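Local coordinates for N-alpha-acetyltransferase 35, NatC auxiliary subunit (Saccharomyces cerevisiae, PDB 6YGA), which serves as an auxiliary subunit of the heterotrimeric NatC complex, which acetylates the N-terminal methionine of the L-A virus Gag protein, at residues A93-L96 with L97-V100; W137-N141 with I142-K146; P191-D194 with V195-S199. One frame throughout, in Å; residues are numbered along the deposited sequence.

Overall arrangement
Three local contacts, each within one continuous run of chain, sample three helices, 85-104, 142-167 and 193-209. Coming from the N terminus, interaction 1 lies along helix 85-104 as an i to i+4 pairing. Interaction 2 follows at the start of helix 142-167, where it closes the loop 137-141 onto the first turn. Interaction 3 opens helix 193-209, the next helix along. The contacts are in series and neither nest nor cross. Their centres lie 19 to 20 Å apart, and only interactions 2 and 3 touch, at Lys146 and Ser199. Helix 142-167 ties them together, since side chains of interactions 1 and 3 both pack on it.

Interaction 1: A93-L96 with L97-V100; sequences ADRL and LRCV
Asp94 and Arg98 form an i to i+4 salt bridge along helix 85-104, and three kinds of interaction accompany one another over this turn. The backbone supplies the regular alpha-helical ladder: Leu97, Arg98, Cys99 and Val100 each donate N-H to the carbonyl four residues earlier, with Arg98 N to Asp94 O at 3.0 Å. The same two residues are therefore joined twice, once through the main chain and once through their charged groups.

In the ionic part, Arg98 turns the side of its guanidinium, NE and NH2, to the carboxylate. The two planes are 24° apart, and both nitrogens come to OD2 from the same face, well above the carboxylate plane. Arg98 NE lies 3.2 Å from Asp94 OD2, while its bond to OD1 is weak. A bend at chi3 (-60°) folds the arginine chain back to reach the acid, and Arg98 NH2 passes 3.9 Å from Arg95 CB. Both groups have further partners: Tyr297 OH bonds Asp94 OD1, and Pro294 O accepts from Arg98 NH1, so the pair ties this helix to the distant loop that precedes helix 298-311.

Apolar contacts occupy other sides of the helix. Leu96 and Val100 pack on helix 142-167, and Leu97 on Ile223 and Ile227 of helix 215-231. Beside the salt bridge, Arg95 CG lies 4.1 Å from Cys99 SG.

Interaction 2: W137-N141 with I142-K146; sequences WCTGN and ILYDK
The chain of 137-141 arches over the first turn of helix 142-167, bringing the alpha carbons of Cys138 and Asp145 to 6.0 Å. Gly140 passes through a positive phi (81°), and the helix begins immediately after Asn141. Asp145 N donates to Asn141 O, the first i to i+4 bond of the turn; residues 143-146 include a wider, pi-type turn.

Asn141 is the N-cap. Its OD1 receives Leu143 N at 3.1 Å in a nearly straight bond (169°), with the donor above the amide plane. CG stands anti to the backbone N (chi1 -169°), which carries the amide oxygen over the start of the helix. Two residues earlier an ST turn is formed, Thr139 OG1 accepting from Asn141 N at 3.0 Å, so two side-chain acceptors shape the entry to the helix.

Asp145 reaches back from the helix into the concave side of the loop. Its OD2 is held by two backbone donors on its syn side, Thr139 N at 2.9 Å and Gly140 N at 3.1 Å, which arrive from opposite faces of the carboxylate plane. These two N-H donors probably fix the rotation of the carboxylate. The other oxygen, OD1, lies so close to Thr139 OG1 (2.4 Å) that the modelled geometry is doubtful.

At the loop's start, Trp137 sends NE1 to Tyr144 O at 3.0 Å; the oxygen is in the indole plane, whereas the nitrogen stands above the carbonyl plane. The same indole meets Tyr119 edge-to-face. Tyr144 sets its CB 3.4 Å from Thr139 OG1, while its hydroxyl is bonded to Tyr82 O.

Interaction 3: P191-D194 with V195-S199; sequences PGQD and VVINS
Pro191 touches Val195 and Val196 through CB and CG of its ring where the chain enters helix 193-209, with Gly192 between them at the N-cap. Having no side chain, Gly192 offers no capping acceptor of its own; its contribution is the backbone carbonyl, which accepts from Val196 N at 3.3 Å. The next two carbonyls are engaged in the same i to i+4 manner: Gln193 O takes Ile197 N at 3.0 Å, nearly along the C=O axis, and Asp194 O takes Asn198 N, its donor tilted 26° from the carbonyl plane. Within the following turn, Ser199 N donates to Val195 O.

Among the side chains, the amide nitrogen of Gln193 is satisfied from outside the turn, NE2 donating to Asp235 OD1 and, weakly, to Val231 O. Its chain runs extended from a CG anti to the backbone N (chi1 -171°), alongside Ile197 and pointing the same way. Their aliphatic parts touch, Gln193 CG lying 3.6 Å from Ile197 CD1. Asn198 bends its amide back over the preceding turn, and ND2 comes to 3.2 Å from Asp194 O, but at an angle too poor for a hydrogen bond.

Pro191 and Val196 flank the N-cap at the N' and N4 positions, as in a hydrophobic staple. Pro191 CB is 3.8 Å from Val195 CB, and CG of the same ring is 4.2 Å from Val196 CG2, the side chains of Pro191 and Val196 crossing at about a right angle.

Around this helix start, Pro191 rests on Leu153 of helix 142-167, and Val196 touches Tyr157 of that helix and Val231 at the end of helix 215-231, which Ile197 also touches.

Interaction 1: A93-L96 with L97-V100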
loop_
_atom_site.group_PDB
_atom_site.type_symbol
_atom_site.label_atom_id
_atom_site.label_comp_id
_atom_site.label_asym_id
_atom_site.label_seq_id
_atom_site.Cartn_x
_atom_site.Cartn_y
_atom_site.Cartn_z
ATOM N N ALA B 93 -30.288 7.076 -5.582
ATOM C CA ALA B 93 -29.253 8.065 -5.296
ATOM C C ALA B 93 -28.493 7.713 -4.024
ATOM O O ALA B 93 -27.272 7.890 -3.954
ATOM C CB ALA B 93 -29.871 9.458 -5.186
ATOM N N ASP B 94 -29.196 7.208 -3.009
ATOM C CA ASP B 94 -28.537 6.861 -1.755
ATOM C C ASP B 94 -27.495 5.770 -1.955
ATOM O O ASP B 94 -26.356 5.891 -1.489
ATOM C CB ASP B 94 -29.573 6.427 -0.723
ATOM C CG ASP B 94 -28.956 5.670 0.428
ATOM O OD1 ASP B 94 -28.158 6.271 1.176
ATOM O OD2 ASP B 94 -29.267 4.470 0.581
ATOM N N ARG B 95 -27.868 4.687 -2.641
ATOM C CA ARG B 95 -26.931 3.585 -2.834
ATOM C C ARG B 95 -25.744 4.016 -3.687
ATOM O O ARG B 95 -24.614 3.567 -3.462
ATOM C CB ARG B 95 -27.645 2.388 -3.458
ATOM C CG ARG B 95 -26.707 1.277 -3.894
ATOM C CD ARG B 95 -27.392 -0.073 -3.885
ATOM N NE ARG B 95 -26.488 -1.121 -4.340
ATOM C CZ ARG B 95 -26.739 -2.423 -4.247
ATOM N NH1 ARG B 95 -27.873 -2.847 -3.708
ATOM N NH2 ARG B 95 -25.851 -3.301 -4.691
ATOM N N LEU B 96 -25.978 4.893 -4.664
ATOM C CA LEU B 96 -24.877 5.387 -5.483
ATOM C C LEU B 96 -23.869 6.164 -4.643
ATOM O O LEU B 96 -22.655 6.016 -4.829
ATOM C CB LEU B 96 -25.419 6.252 -6.619
ATOM C CG LEU B 96 -24.367 6.886 -7.532
ATOM C CD1 LEU B 96 -23.572 5.821 -8.272
ATOM C CD2 LEU B 96 -25.021 7.849 -8.506
ATOM N N LEU B 97 -24.349 6.990 -3.709
ATOM C CA LEU B 97 -23.437 7.721 -2.833
ATOM C C LEU B 97 -22.672 6.776 -1.916
ATOM O O LEU B 97 -21.479 6.983 -1.661
ATOM C CB LEU B 97 -24.199 8.759 -2.011
ATOM C CG LEU B 97 -24.561 10.056 -2.734
ATOM C CD1 LEU B 97 -25.113 11.087 -1.759
ATOM C CD2 LEU B 97 -23.350 10.605 -3.468
ATOM N N ARG B 98 -23.335 5.740 -1.400
ATOM C CA ARG B 98 -22.616 4.771 -0.580
ATOM C C ARG B 98 -21.700 3.901 -1.432
ATOM O O ARG B 98 -20.709 3.365 -0.921
ATOM C CB ARG B 98 -23.599 3.922 0.229
ATOM C CG ARG B 98 -24.255 4.699 1.364
ATOM C CD ARG B 98 -25.255 3.875 2.163
ATOM N NE ARG B 98 -26.359 3.381 1.348
ATOM C CZ ARG B 98 -26.595 2.094 1.111
ATOM N NH1 ARG B 98 -25.806 1.165 1.634
ATOM N NH2 ARG B 98 -27.625 1.736 0.356
ATOM N N CYS B 99 -22.000 3.759 -2.727
ATOM C CA CYS B 99 -21.040 3.139 -3.634
ATOM C C CYS B 99 -19.791 4.002 -3.776
ATOM O O CYS B 99 -18.676 3.479 -3.891
ATOM C CB CYS B 99 -21.681 2.887 -4.999
ATOM S SG CYS B 99 -22.750 1.429 -5.082
ATOM N N VAL B 100 -19.959 5.326 -3.766
ATOM C CA VAL B 100 -18.808 6.227 -3.803
ATOM C C VAL B 100 -17.930 6.017 -2.575
ATOM O O VAL B 100 -16.697 5.971 -2.675
ATOM C CB VAL B 100 -19.278 7.689 -3.925
ATOM C CG1 VAL B 100 -18.104 8.649 -3.779
ATOM C CG2 VAL B 100 -19.991 7.913 -5.255
#

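Interaction 2: W137-N141 with I142-K146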
loop_
_atom_site.group_PDB
_atom_site.type_symbol
_atom_site.label_atom_id
_atom_site.label_comp_id
_atom_site.label_asym_id
_atom_site.label_seq_id
_atom_site.Cartn_x
_atom_site.Cartn_y
_atom_site.Cartn_z
ATOM N N TRP B 137 -31.620 8.686 -20.848
ATOM C CA TRP B 137 -32.840 7.895 -20.779
ATOM C C TRP B 137 -34.045 8.816 -20.629
ATOM O O TRP B 137 -33.969 9.849 -19.955
ATOM C CB TRP B 137 -32.785 6.901 -19.608
ATOM C CG TRP B 137 -32.619 7.561 -18.268
ATOM C CD1 TRP B 137 -33.611 8.038 -17.461
ATOM C CD2 TRP B 137 -31.387 7.819 -17.581
ATOM N NE1 TRP B 137 -33.074 8.578 -16.316
ATOM C CE2 TRP B 137 -31.711 8.454 -16.365
ATOM C CE3 TRP B 137 -30.042 7.573 -17.874
ATOM C CZ2 TRP B 137 -30.741 8.847 -15.447
ATOM C CZ3 TRP B 137 -29.083 7.963 -16.962
ATOM C CH2 TRP B 137 -29.435 8.592 -15.763
ATOM N N CYS B 138 -35.154 8.434 -21.262
ATOM C CA CYS B 138 -36.408 9.183 -21.211
ATOM C C CYS B 138 -37.482 8.279 -20.621
ATOM O O CYS B 138 -37.960 7.356 -21.291
ATOM C CB CYS B 138 -36.818 9.678 -22.598
ATOM S SG CYS B 138 -35.733 10.936 -23.309
ATOM N N THR B 139 -37.858 8.542 -19.369
ATOM C CA THR B 139 -38.911 7.788 -18.702
ATOM C C THR B 139 -40.248 8.512 -18.689
ATOM O O THR B 139 -41.277 7.871 -18.456
ATOM C CB THR B 139 -38.514 7.468 -17.254
ATOM O OG1 THR B 139 -38.783 8.603 -16.418
ATOM C CG2 THR B 139 -37.035 7.123 -17.174
ATOM N N GLY B 140 -40.260 9.818 -18.946
ATOM C CA GLY B 140 -41.464 10.609 -18.821
ATOM C C GLY B 140 -41.797 11.040 -17.410
ATOM O O GLY B 140 -42.800 11.738 -17.216
ATOM N N ASN B 141 -40.999 10.643 -16.422
ATOM C CA ASN B 141 -41.184 11.038 -15.034
ATOM C C ASN B 141 -40.073 12.005 -14.647
ATOM O O ASN B 141 -38.911 11.814 -15.023
ATOM C CB ASN B 141 -41.184 9.813 -14.109
ATOM C CG ASN B 141 -41.647 10.138 -12.692
ATOM O OD1 ASN B 141 -41.392 11.225 -12.173
ATOM N ND2 ASN B 141 -42.325 9.186 -12.061
ATOM N N ILE B 142 -40.434 13.044 -13.892
ATOM C CA ILE B 142 -39.499 14.138 -13.662
ATOM C C ILE B 142 -38.411 13.738 -12.673
ATOM O O ILE B 142 -37.305 14.290 -12.698
ATOM C CB ILE B 142 -40.260 15.394 -13.198
ATOM C CG1 ILE B 142 -39.441 16.643 -13.512
ATOM C CG2 ILE B 142 -40.586 15.327 -11.706
ATOM C CD1 ILE B 142 -39.146 16.815 -14.987
ATOM N N LEU B 143 -38.698 12.779 -11.793
ATOM C CA LEU B 143 -37.707 12.363 -10.808
ATOM C C LEU B 143 -36.600 11.542 -11.456
ATOM O O LEU B 143 -35.421 11.688 -11.106
ATOM C CB LEU B 143 -38.397 11.582 -9.691
ATOM C CG LEU B 143 -39.503 12.350 -8.961
ATOM C CD1 LEU B 143 -40.245 11.424 -8.020
ATOM C CD2 LEU B 143 -38.930 13.542 -8.204
ATOM N N TYR B 144 -36.956 10.689 -12.420
ATOM C CA TYR B 144 -35.960 9.863 -13.095
ATOM C C TYR B 144 -35.173 10.654 -14.133
ATOM O O TYR B 144 -33.951 10.506 -14.229
ATOM C CB TYR B 144 -36.632 8.662 -13.761
ATOM C CG TYR B 144 -37.018 7.554 -12.807
ATOM C CD1 TYR B 144 -38.228 7.586 -12.130
ATOM C CD2 TYR B 144 -36.171 6.472 -12.589
ATOM C CE1 TYR B 144 -38.585 6.577 -11.258
ATOM C CE2 TYR B 144 -36.520 5.456 -11.720
ATOM C CZ TYR B 144 -37.728 5.514 -11.057
ATOM O OH TYR B 144 -38.081 4.507 -10.189
ATOM N N ASP B 145 -35.853 11.495 -14.916
ATOM C CA ASP B 145 -35.209 12.123 -16.066
ATOM C C ASP B 145 -34.391 13.349 -15.672
ATOM O O ASP B 145 -33.313 13.580 -16.229
ATOM C CB ASP B 145 -36.258 12.498 -17.116
ATOM C CG ASP B 145 -37.094 11.308 -17.562
ATOM O OD1 ASP B 145 -37.212 10.342 -16.782
ATOM O OD2 ASP B 145 -37.627 11.337 -18.692
ATOM N N LYS B 146 -34.880 14.144 -14.721
ATOM C CA LYS B 146 -34.230 15.395 -14.346
ATOM C C LYS B 146 -33.485 15.309 -13.023
ATOM O O LYS B 146 -32.301 15.655 -12.957
ATOM C CB LYS B 146 -35.265 16.530 -14.288
ATOM C CG LYS B 146 -34.872 17.772 -15.081
ATOM C CD LYS B 146 -33.575 18.380 -14.552
ATOM C CE LYS B 146 -33.005 19.444 -15.490
ATOM N NZ LYS B 146 -31.778 20.084 -14.921
#

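Interaction 3: P191-D194 with V195-S199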
loop_
_atom_site.group_PDB
_atom_site.type_symbol
_atom_site.label_atom_id
_atom_site.label_comp_id
_atom_site.label_asym_id
_atom_site.label_seq_id
_atom_site.Cartn_x
_atom_site.Cartn_y
_atom_site.Cartn_z
ATOM N N PRO B 191 -19.650 17.630 -19.512
ATOM C CA PRO B 191 -19.744 19.084 -19.337
ATOM C C PRO B 191 -18.849 19.585 -18.213
ATOM O O PRO B 191 -18.340 18.827 -17.384
ATOM C CB PRO B 191 -21.225 19.304 -19.010
ATOM C CG PRO B 191 -21.670 18.015 -18.418
ATOM C CD PRO B 191 -20.905 16.949 -19.152
ATOM N N GLY B 192 -18.667 20.905 -18.201
ATOM C CA GLY B 192 -17.847 21.554 -17.202
ATOM C C GLY B 192 -18.542 21.664 -15.859
ATOM O O GLY B 192 -19.698 21.279 -15.683
ATOM N N GLN B 193 -17.805 22.214 -14.890
ATOM C CA GLN B 193 -18.308 22.273 -13.521
ATOM C C GLN B 193 -19.559 23.137 -13.420
ATOM O O GLN B 193 -20.495 22.799 -12.686
ATOM C CB GLN B 193 -17.221 22.801 -12.586
ATOM C CG GLN B 193 -17.570 22.697 -11.111
ATOM C CD GLN B 193 -16.682 23.564 -10.241
ATOM O OE1 GLN B 193 -16.449 24.735 -10.542
ATOM N NE2 GLN B 193 -16.180 22.991 -9.154
ATOM N N ASP B 194 -19.596 24.255 -14.149
ATOM C CA ASP B 194 -20.737 25.160 -14.054
ATOM C C ASP B 194 -22.027 24.471 -14.484
ATOM O O ASP B 194 -23.074 24.646 -13.850
ATOM C CB ASP B 194 -20.487 26.409 -14.898
ATOM C CG ASP B 194 -19.239 27.159 -14.475
ATOM O OD1 ASP B 194 -18.944 27.193 -13.261
ATOM O OD2 ASP B 194 -18.553 27.716 -15.356
ATOM N N VAL B 195 -21.967 23.675 -15.554
ATOM C CA VAL B 195 -23.158 22.979 -16.034
ATOM C C VAL B 195 -23.632 21.958 -15.007
ATOM O O VAL B 195 -24.834 21.826 -14.750
ATOM C CB VAL B 195 -22.874 22.323 -17.398
ATOM C CG1 VAL B 195 -24.095 21.559 -17.892
ATOM C CG2 VAL B 195 -22.453 23.378 -18.414
ATOM N N VAL B 196 -22.694 21.232 -14.394
ATOM C CA VAL B 196 -23.058 20.199 -13.429
ATOM C C VAL B 196 -23.702 20.816 -12.191
ATOM O O VAL B 196 -24.717 20.318 -11.692
ATOM C CB VAL B 196 -21.821 19.354 -13.070
ATOM C CG1 VAL B 196 -22.170 18.309 -12.023
ATOM C CG2 VAL B 196 -21.254 18.693 -14.319
ATOM N N ILE B 197 -23.129 21.908 -11.679
ATOM C CA ILE B 197 -23.691 22.546 -10.492
ATOM C C ILE B 197 -25.055 23.147 -10.802
ATOM O O ILE B 197 -25.986 23.057 -9.991
ATOM C CB ILE B 197 -22.715 23.602 -9.940
ATOM C CG1 ILE B 197 -21.390 22.950 -9.560
ATOM C CG2 ILE B 197 -23.308 24.310 -8.732
ATOM C CD1 ILE B 197 -20.323 23.947 -9.190
ATOM N N ASN B 198 -25.201 23.761 -11.979
ATOM C CA ASN B 198 -26.499 24.301 -12.372
ATOM C C ASN B 198 -27.530 23.190 -12.530
ATOM O O ASN B 198 -28.685 23.343 -12.116
ATOM C CB ASN B 198 -26.370 25.103 -13.667
ATOM C CG ASN B 198 -25.618 26.408 -13.473
ATOM O OD1 ASN B 198 -25.473 26.896 -12.352
ATOM N ND2 ASN B 198 -25.143 26.986 -14.573
ATOM N N SER B 199 -27.131 22.060 -13.120
ATOM C CA SER B 199 -28.050 20.936 -13.274
ATOM C C SER B 199 -28.513 20.413 -11.920
ATOM O O SER B 199 -29.696 20.101 -11.738
ATOM C CB SER B 199 -27.385 19.820 -14.082
ATOM O OG SER B 199 -28.172 18.643 -14.078
#